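Local structure of serine--tRNA ligase, cytoplasmic (Candida albicans, 3QO8) at residues G203-V211 against R270-F278; A356-L367 against R410-N418. The protein attaches serine to tRNA(Ser) in two steps, first activating the amino acid with ATP as Ser-AMP and then transferring it to the acceptor end of the tRNA. All coordinates share one frame; numbering follows the deposited sequence.

Contact 1 (G203-V211 against R270-F278); sequences GYVPLQAPV and RYAGYSSCF
Tyr204 and Arg270 meet where the two strands come together: CB of Arg270 lies over the centre of the tyrosine ring, 3.9 Å from its centroid and 12° off the normal, a CH-pi contact extended by CD of Arg270 near CE2 and CZ. With CG of Tyr204 anti to its carbonyl carbon (chi1 -73°), the ring stands against the neighbouring strand, its edge facing the backbone of Tyr271 and Ala272, and Tyr204 CB packs on Ala272 CB. On the sheet face that carries Val205, Leu207 and Tyr271, Leu207 CD2 sits above the Tyr271 ring toward its rim, 3.7 Å from CD1, while Val205 runs alongside the same ring. Gln208 and Tyr274 share the other face, pointing the same way; the Gln208 amide, turned 79° from the ring, brings OE1 to the edge of Tyr274. Farther on, Val211 CB meets the Phe278 edge at CE2 (3.8 Å).

Behind these side chains lies a parallel strand pairing, opened by Val205 N to Arg270 O (2.8 Å) and closed by Ala209 N to Tyr274 O (3.1 Å). Between them, Ala272 N donates to Val205 O, Leu207 N to Ala272 O, and Tyr274 N to Leu207 O. Gly203 ends the preceding helix in a Schellman motif, which turns the chain into strand 205-208. Helix and strand are consistent with class II motif 1, and 270-278 with the first strand of motif 2.

The polar ends are held from outside. Arg270 NE forms a salt bridge with Glu315, Tyr271 OH bonds His255, and Gln208 NE2 bonds Glu299 of the second subunit. Backbone bonds to 270-278 and antiparallel pairing of Leu207 and Gln208 with the second subunit leave 205-208 bonded along both sides, so the sheet runs on across the interface.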
# COMPACT_ATOMS: atom_id res chain seq x y z
N GLY A 203 -13.10 12.47 -20.21
CA GLY A 203 -12.76 11.35 -21.08
C GLY A 203 -11.61 10.48 -20.61
O GLY A 203 -11.19 9.59 -21.35
N TYR A 204 -11.10 10.73 -19.41
CA TYR A 204 -10.06 9.87 -18.84
C TYR A 204 -10.68 8.58 -18.35
O TYR A 204 -11.80 8.57 -17.83
CB TYR A 204 -9.37 10.55 -17.65
CG TYR A 204 -8.43 11.68 -17.99
CD1 TYR A 204 -7.08 11.61 -17.66
CD2 TYR A 204 -8.90 12.84 -18.60
CE1 TYR A 204 -6.21 12.68 -17.96
CE2 TYR A 204 -8.04 13.89 -18.91
CZ TYR A 204 -6.70 13.80 -18.58
OH TYR A 204 -5.86 14.86 -18.89
N VAL A 205 -9.95 7.49 -18.51
CA VAL A 205 -10.39 6.19 -18.02
C VAL A 205 -9.84 5.95 -16.61
O VAL A 205 -8.63 5.92 -16.42
CB VAL A 205 -9.88 5.09 -18.97
CG1 VAL A 205 -10.19 3.69 -18.41
CG2 VAL A 205 -10.49 5.28 -20.36
N PRO A 206 -10.73 5.77 -15.62
CA PRO A 206 -10.25 5.49 -14.27
C PRO A 206 -9.44 4.21 -14.25
O PRO A 206 -9.86 3.18 -14.82
CB PRO A 206 -11.53 5.32 -13.46
CG PRO A 206 -12.55 6.14 -14.22
CD PRO A 206 -12.19 5.93 -15.67
N LEU A 207 -8.28 4.25 -13.61
CA LEU A 207 -7.44 3.07 -13.61
C LEU A 207 -6.75 2.97 -12.26
O LEU A 207 -5.89 3.79 -11.96
CB LEU A 207 -6.40 3.18 -14.73
CG LEU A 207 -5.53 1.96 -15.03
CD1 LEU A 207 -6.41 0.78 -15.42
CD2 LEU A 207 -4.53 2.29 -16.12
N GLN A 208 -7.13 1.98 -11.45
CA GLN A 208 -6.46 1.78 -10.17
C GLN A 208 -5.31 0.82 -10.33
O GLN A 208 -5.49 -0.34 -10.70
CB GLN A 208 -7.41 1.27 -9.09
CG GLN A 208 -6.71 1.11 -7.71
CD GLN A 208 -7.69 0.73 -6.61
OE1 GLN A 208 -8.85 1.09 -6.67
NE2 GLN A 208 -7.23 -0.02 -5.62
N ALA A 209 -4.11 1.32 -10.05
CA ALA A 209 -2.90 0.57 -10.31
C ALA A 209 -2.48 -0.22 -9.08
O ALA A 209 -2.71 0.21 -7.95
CB ALA A 209 -1.76 1.56 -10.72
N PRO A 210 -1.83 -1.37 -9.30
CA PRO A 210 -1.25 -2.11 -8.18
C PRO A 210 -0.09 -1.30 -7.61
O PRO A 210 0.53 -0.53 -8.34
CB PRO A 210 -0.73 -3.39 -8.84
CG PRO A 210 -0.47 -2.99 -10.27
CD PRO A 210 -1.53 -2.00 -10.61
N VAL A 211 0.19 -1.45 -6.32
CA VAL A 211 1.26 -0.66 -5.70
C VAL A 211 2.57 -1.41 -5.56
O VAL A 211 3.54 -0.88 -5.01
CB VAL A 211 0.84 -0.12 -4.31
CG1 VAL A 211 -0.34 0.83 -4.45
CG2 VAL A 211 0.51 -1.26 -3.36
N ARG A 270 -6.11 8.40 -22.45
CA ARG A 270 -5.95 9.17 -21.23
C ARG A 270 -6.42 8.37 -20.01
O ARG A 270 -7.56 7.92 -19.97
CB ARG A 270 -6.74 10.47 -21.33
CG ARG A 270 -6.36 11.33 -22.57
CD ARG A 270 -7.03 12.70 -22.50
NE ARG A 270 -6.54 13.63 -23.52
CZ ARG A 270 -7.27 14.06 -24.55
NH1 ARG A 270 -8.52 13.65 -24.69
NH2 ARG A 270 -6.75 14.92 -25.42
N TYR A 271 -5.54 8.21 -19.02
CA TYR A 271 -5.88 7.48 -17.80
C TYR A 271 -5.92 8.41 -16.58
O TYR A 271 -5.02 9.24 -16.38
CB TYR A 271 -4.89 6.35 -17.53
CG TYR A 271 -4.97 5.26 -18.57
CD1 TYR A 271 -6.11 4.48 -18.70
CD2 TYR A 271 -3.91 5.04 -19.44
CE1 TYR A 271 -6.20 3.47 -19.68
CE2 TYR A 271 -3.99 4.04 -20.41
CZ TYR A 271 -5.13 3.27 -20.52
OH TYR A 271 -5.19 2.29 -21.49
N ALA A 272 -6.97 8.28 -15.79
CA ALA A 272 -7.06 8.87 -14.47
C ALA A 272 -6.56 7.82 -13.49
O ALA A 272 -7.34 6.97 -13.02
CB ALA A 272 -8.49 9.27 -14.18
N GLY A 273 -5.27 7.85 -13.20
CA GLY A 273 -4.65 6.84 -12.36
C GLY A 273 -4.93 7.10 -10.90
O GLY A 273 -4.96 8.24 -10.47
N TYR A 274 -5.16 6.04 -10.14
CA TYR A 274 -5.31 6.18 -8.70
C TYR A 274 -4.52 5.09 -7.99
O TYR A 274 -4.62 3.91 -8.35
CB TYR A 274 -6.78 6.11 -8.26
CG TYR A 274 -6.92 5.85 -6.78
CD1 TYR A 274 -6.39 6.76 -5.85
CD2 TYR A 274 -7.50 4.70 -6.30
CE1 TYR A 274 -6.47 6.53 -4.50
CE2 TYR A 274 -7.59 4.46 -4.92
CZ TYR A 274 -7.07 5.38 -4.03
OH TYR A 274 -7.14 5.18 -2.67
N SER A 275 -3.74 5.49 -6.99
CA SER A 275 -3.04 4.50 -6.18
C SER A 275 -2.56 5.19 -4.93
O SER A 275 -2.50 6.42 -4.87
CB SER A 275 -1.82 3.96 -6.94
OG SER A 275 -0.79 4.95 -7.00
N SER A 276 -2.22 4.41 -3.92
CA SER A 276 -1.32 4.90 -2.89
C SER A 276 0.10 4.95 -3.47
O SER A 276 0.39 4.29 -4.48
CB SER A 276 -1.38 4.01 -1.64
OG SER A 276 -2.60 4.25 -0.96
N CYS A 277 0.95 5.75 -2.83
CA CYS A 277 2.31 6.03 -3.28
C CYS A 277 3.22 5.97 -2.08
O CYS A 277 2.87 6.46 -1.01
CB CYS A 277 2.39 7.42 -3.92
SG CYS A 277 1.18 7.66 -5.26
N PHE A 278 4.41 5.39 -2.24
CA PHE A 278 5.31 5.16 -1.11
C PHE A 278 6.69 5.69 -1.44
O PHE A 278 7.26 5.35 -2.48
CB PHE A 278 5.36 3.65 -0.79
CG PHE A 278 4.00 3.06 -0.54
CD1 PHE A 278 3.45 3.05 0.73
CD2 PHE A 278 3.24 2.58 -1.60
CE1 PHE A 278 2.17 2.54 0.95
CE2 PHE A 278 1.97 2.07 -1.39
CZ PHE A 278 1.44 2.04 -0.12
O HOH W 1 -8.77 7.80 -22.87

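Contact 2 (A356-L367 against R410-N418). With MG (magnesium ion), chain C; SSA (5'-O-(N-(L-seryl)-sulfamoyl)adenosine), chain B.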
# COMPACT_ATOMS: atom_id res chain seq x y z
N ALA A 356 0.73 25.83 -5.08
CA ALA A 356 -0.44 26.49 -4.52
C ALA A 356 -0.01 27.35 -3.35
O ALA A 356 0.99 27.07 -2.69
CB ALA A 356 -1.47 25.46 -4.06
N TRP A 357 -0.78 28.41 -3.09
CA TRP A 357 -0.47 29.31 -2.00
C TRP A 357 -0.87 28.71 -0.65
O TRP A 357 -2.01 28.32 -0.46
CB TRP A 357 -1.19 30.65 -2.21
CG TRP A 357 -0.90 31.69 -1.15
CD1 TRP A 357 -1.77 32.18 -0.20
CD2 TRP A 357 0.34 32.37 -0.93
NE1 TRP A 357 -1.14 33.13 0.58
CE2 TRP A 357 0.16 33.26 0.15
CE3 TRP A 357 1.59 32.32 -1.56
CZ2 TRP A 357 1.18 34.08 0.62
CZ3 TRP A 357 2.60 33.15 -1.10
CH2 TRP A 357 2.39 34.02 -0.02
N PHE A 358 0.09 28.65 0.27
CA PHE A 358 -0.18 28.25 1.64
C PHE A 358 -0.10 29.52 2.50
O PHE A 358 1.00 30.01 2.79
CB PHE A 358 0.86 27.21 2.10
CG PHE A 358 0.57 25.79 1.64
CD1 PHE A 358 0.57 25.45 0.29
CD2 PHE A 358 0.31 24.79 2.57
CE1 PHE A 358 0.31 24.13 -0.13
CE2 PHE A 358 0.05 23.48 2.18
CZ PHE A 358 0.04 23.15 0.82
N PRO A 359 -1.25 30.07 2.91
CA PRO A 359 -1.21 31.41 3.51
C PRO A 359 -0.57 31.46 4.90
O PRO A 359 -0.07 32.51 5.27
CB PRO A 359 -2.68 31.83 3.57
CG PRO A 359 -3.44 30.52 3.60
CD PRO A 359 -2.64 29.58 2.74
N PHE A 360 -0.57 30.36 5.66
CA PHE A 360 0.10 30.41 6.95
C PHE A 360 1.60 30.44 6.72
O PHE A 360 2.31 31.23 7.32
CB PHE A 360 -0.24 29.21 7.85
CG PHE A 360 0.57 29.20 9.12
CD1 PHE A 360 0.17 29.94 10.22
CD2 PHE A 360 1.77 28.50 9.20
CE1 PHE A 360 0.94 29.97 11.39
CE2 PHE A 360 2.54 28.51 10.36
CZ PHE A 360 2.12 29.26 11.46
N GLN A 361 2.07 29.57 5.84
CA GLN A 361 3.48 29.48 5.49
C GLN A 361 3.88 30.76 4.77
O GLN A 361 5.04 31.15 4.77
CB GLN A 361 3.67 28.29 4.54
CG GLN A 361 2.90 27.01 4.96
CD GLN A 361 3.59 26.27 6.09
OE1 GLN A 361 4.82 26.19 6.13
NE2 GLN A 361 2.80 25.74 7.03
N GLN A 362 2.88 31.40 4.17
CA GLN A 362 3.09 32.53 3.28
C GLN A 362 4.08 32.17 2.15
O GLN A 362 4.99 32.92 1.86
CB GLN A 362 3.55 33.77 4.05
CG GLN A 362 2.57 34.22 5.15
CD GLN A 362 3.16 35.30 6.05
OE1 GLN A 362 3.32 36.45 5.64
NE2 GLN A 362 3.48 34.93 7.29
N GLU A 363 3.88 31.01 1.53
CA GLU A 363 4.73 30.56 0.44
C GLU A 363 3.90 29.74 -0.53
O GLU A 363 2.94 29.08 -0.13
CB GLU A 363 5.82 29.63 0.96
CG GLU A 363 6.77 30.25 1.95
CD GLU A 363 7.75 29.23 2.49
OE1 GLU A 363 7.86 28.14 1.90
OE2 GLU A 363 8.41 29.52 3.52
N TYR A 364 4.28 29.78 -1.80
CA TYR A 364 3.78 28.84 -2.78
C TYR A 364 4.47 27.50 -2.57
O TYR A 364 5.69 27.44 -2.43
CB TYR A 364 4.09 29.34 -4.18
CG TYR A 364 3.21 30.47 -4.65
CD1 TYR A 364 1.88 30.25 -5.00
CD2 TYR A 364 3.72 31.77 -4.78
CE1 TYR A 364 1.08 31.27 -5.45
CE2 TYR A 364 2.92 32.81 -5.23
CZ TYR A 364 1.60 32.55 -5.56
OH TYR A 364 0.79 33.55 -6.01
N LYS A 365 3.69 26.42 -2.56
CA LYS A 365 4.24 25.07 -2.38
C LYS A 365 3.79 24.14 -3.49
O LYS A 365 2.62 24.15 -3.87
CB LYS A 365 3.79 24.46 -1.05
CG LYS A 365 4.02 25.37 0.17
CD LYS A 365 5.45 25.31 0.62
CE LYS A 365 5.63 24.34 1.76
NZ LYS A 365 7.03 24.35 2.27
N GLU A 366 4.71 23.32 -3.97
CA GLU A 366 4.41 22.40 -5.06
C GLU A 366 3.26 21.42 -4.73
O GLU A 366 3.32 20.70 -3.74
CB GLU A 366 5.67 21.61 -5.37
CG GLU A 366 5.45 20.54 -6.43
CD GLU A 366 6.50 19.45 -6.38
OE1 GLU A 366 7.60 19.70 -5.85
OE2 GLU A 366 6.22 18.35 -6.88
N LEU A 367 2.23 21.39 -5.57
CA LEU A 367 1.17 20.37 -5.45
C LEU A 367 1.11 19.46 -6.69
O LEU A 367 0.51 18.39 -6.65
CB LEU A 367 -0.22 21.01 -5.29
CG LEU A 367 -0.50 21.81 -4.02
CD1 LEU A 367 -1.99 22.06 -3.92
CD2 LEU A 367 -0.03 21.06 -2.78
N ARG A 410 -1.48 16.09 0.59
CA ARG A 410 -0.88 17.43 0.46
C ARG A 410 -1.91 18.47 0.02
O ARG A 410 -1.90 19.62 0.47
CB ARG A 410 0.34 17.44 -0.47
CG ARG A 410 1.04 18.81 -0.47
CD ARG A 410 2.32 18.83 -1.31
NE ARG A 410 3.34 17.99 -0.70
CZ ARG A 410 4.60 17.93 -1.13
NH1 ARG A 410 4.99 18.70 -2.15
NH2 ARG A 410 5.46 17.12 -0.53
N THR A 411 -2.83 18.06 -0.85
CA THR A 411 -3.93 18.94 -1.23
C THR A 411 -4.80 19.28 -0.02
O THR A 411 -5.27 20.40 0.10
CB THR A 411 -4.78 18.33 -2.36
OG1 THR A 411 -3.98 18.25 -3.54
CG2 THR A 411 -6.00 19.19 -2.65
N ILE A 412 -5.03 18.32 0.87
CA ILE A 412 -5.74 18.61 2.10
C ILE A 412 -5.02 19.69 2.89
O ILE A 412 -5.65 20.62 3.40
CB ILE A 412 -5.91 17.36 2.99
CG1 ILE A 412 -6.98 16.43 2.38
CG2 ILE A 412 -6.29 17.79 4.43
CD1 ILE A 412 -7.07 15.02 3.05
N CYS A 413 -3.69 19.60 2.97
CA CYS A 413 -2.93 20.64 3.69
C CYS A 413 -3.22 22.04 3.15
O CYS A 413 -3.39 22.99 3.92
CB CYS A 413 -1.43 20.36 3.62
SG CYS A 413 -0.96 18.83 4.45
N CYS A 414 -3.31 22.18 1.84
CA CYS A 414 -3.58 23.49 1.23
C CYS A 414 -5.00 23.97 1.55
O CYS A 414 -5.24 25.16 1.85
CB CYS A 414 -3.39 23.42 -0.28
SG CYS A 414 -3.45 25.04 -1.06
N ILE A 415 -5.95 23.05 1.46
CA ILE A 415 -7.33 23.33 1.84
C ILE A 415 -7.41 23.80 3.28
O ILE A 415 -8.07 24.80 3.59
CB ILE A 415 -8.22 22.08 1.63
CG1 ILE A 415 -8.41 21.84 0.12
CG2 ILE A 415 -9.57 22.25 2.34
CD1 ILE A 415 -9.02 20.51 -0.24
N LEU A 416 -6.77 23.06 4.18
CA LEU A 416 -6.81 23.41 5.60
C LEU A 416 -6.37 24.86 5.83
O LEU A 416 -7.02 25.60 6.57
CB LEU A 416 -5.92 22.48 6.41
CG LEU A 416 -6.38 21.01 6.44
CD1 LEU A 416 -5.37 20.14 7.16
CD2 LEU A 416 -7.74 20.87 7.10
N GLU A 417 -5.26 25.27 5.22
CA GLU A 417 -4.80 26.63 5.50
C GLU A 417 -5.71 27.67 4.87
O GLU A 417 -5.93 28.74 5.44
CB GLU A 417 -3.33 26.85 5.11
CG GLU A 417 -2.37 25.95 5.89
CD GLU A 417 -0.92 26.40 5.81
OE1 GLU A 417 -0.62 27.42 5.15
OE2 GLU A 417 -0.07 25.73 6.44
N ASN A 418 -6.29 27.35 3.72
CA ASN A 418 -7.12 28.32 3.00
C ASN A 418 -8.61 28.33 3.37
O ASN A 418 -9.34 29.23 2.97
CB ASN A 418 -6.96 28.14 1.48
CG ASN A 418 -5.66 28.75 0.97
OD1 ASN A 418 -5.48 29.97 1.02
ND2 ASN A 418 -4.74 27.90 0.48
MG MG C . 7.72 17.36 -8.50
N10 SSA B . 3.96 11.04 -11.60
CA SSA B . 4.44 12.40 -11.35
CB SSA B . 3.29 13.39 -11.50
OG SSA B . 2.35 13.24 -10.41
C9 SSA B . 5.03 12.50 -9.97
O9 SSA B . 4.98 11.56 -9.18
N8 SSA B . 5.61 13.66 -9.67
S1 SSA B . 6.02 14.07 -8.18
O1S SSA B . 7.13 13.32 -7.67
O2S SSA B . 6.32 15.46 -8.16
O5' SSA B . 4.81 13.87 -7.24
C5' SSA B . 3.55 14.43 -7.54
C4' SSA B . 3.00 15.13 -6.30
O4' SSA B . 2.84 14.25 -5.18
C3' SSA B . 3.89 16.24 -5.77
O3' SSA B . 3.74 17.42 -6.58
C2' SSA B . 3.35 16.39 -4.36
O2' SSA B . 2.13 17.16 -4.36
C1' SSA B . 2.99 14.96 -3.96
N9 SSA B . 4.10 14.36 -3.18
C8 SSA B . 5.32 14.02 -3.63
N7 SSA B . 6.03 13.51 -2.61
C5 SSA B . 5.24 13.53 -1.52
C6 SSA B . 5.42 13.14 -0.20
N6 SSA B . 6.61 12.61 0.16
N1 SSA B . 4.41 13.28 0.68
C2 SSA B . 3.24 13.81 0.30
N3 SSA B . 3.03 14.19 -0.97
C4 SSA B . 4.03 14.07 -1.88
O HOH W 2 -1.74 17.84 -5.30
O HOH W 3 9.56 16.90 -6.85
O HOH W 4 9.05 19.32 -8.82
O HOH W 5 9.06 15.94 -10.22
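Glu417 reaches from helix 408-419 into the turn joining strands 350-358 and 363-372. Its CB packs on Pro359 CD (3.7 Å); CG, anti to the carbonyl carbon (chi1 -63°), leads through an extended chain to CD, beside Phe360 CB. OE1 accepts a hydrogen bond from Phe360 N (3.0 Å), met from above the carboxylate plane. OE2 offers its syn lone pair to Gln361 NE2 (2.9 Å) and takes a second bond from His154 N, so the buried carboxylate is gripped at both oxygens. The turn contains a G1 beta bulge, Gln362 and Glu363 facing Phe358, in the antiparallel part of the class II core sheet. One turn back, Cys414 CA lies over the Phe358 ring; just after Glu417, Asn418 ND2 donates to Trp357 O, in its amide plane. Arg410, probably the motif 3 arginine, bends at chi3 (-67°) and sends NH1 to Glu366 O, 3.1 Å away in the guanidinium plane; NE bonds O of Phe293, whose ring adds a cation-pi contact. One guanidinium face lies over C2' of the seryl-adenylate analogue, with NH2 near adenine C4 and C5. Glu366 OE2 binds magnesium (2.4 Å) and accepts a hydrogen bond from O3', as Leu367 O does from O2'.

In the fold
The two contacts belong to one mixed sheet, their centres 24 Å apart and their nearest atoms about 11 Å apart, without touching. Strands 297-307 and 399-404 connect them: 269-278 pairs with 297-307, that strand with 399-404, and the last with 363-372. The bound seryl-adenylate analogue lies against this sheet. Contact 2 supplies direct ligand and magnesium contacts, whereas contact 1 stands behind the serine end: the Ser275 side chain comes to about 9 Å from the nearest ligand atom and about 3 Å from the side chain of Ser247, a probable serine-site residue. Of the two, contact 1 is the one that meets the second subunit.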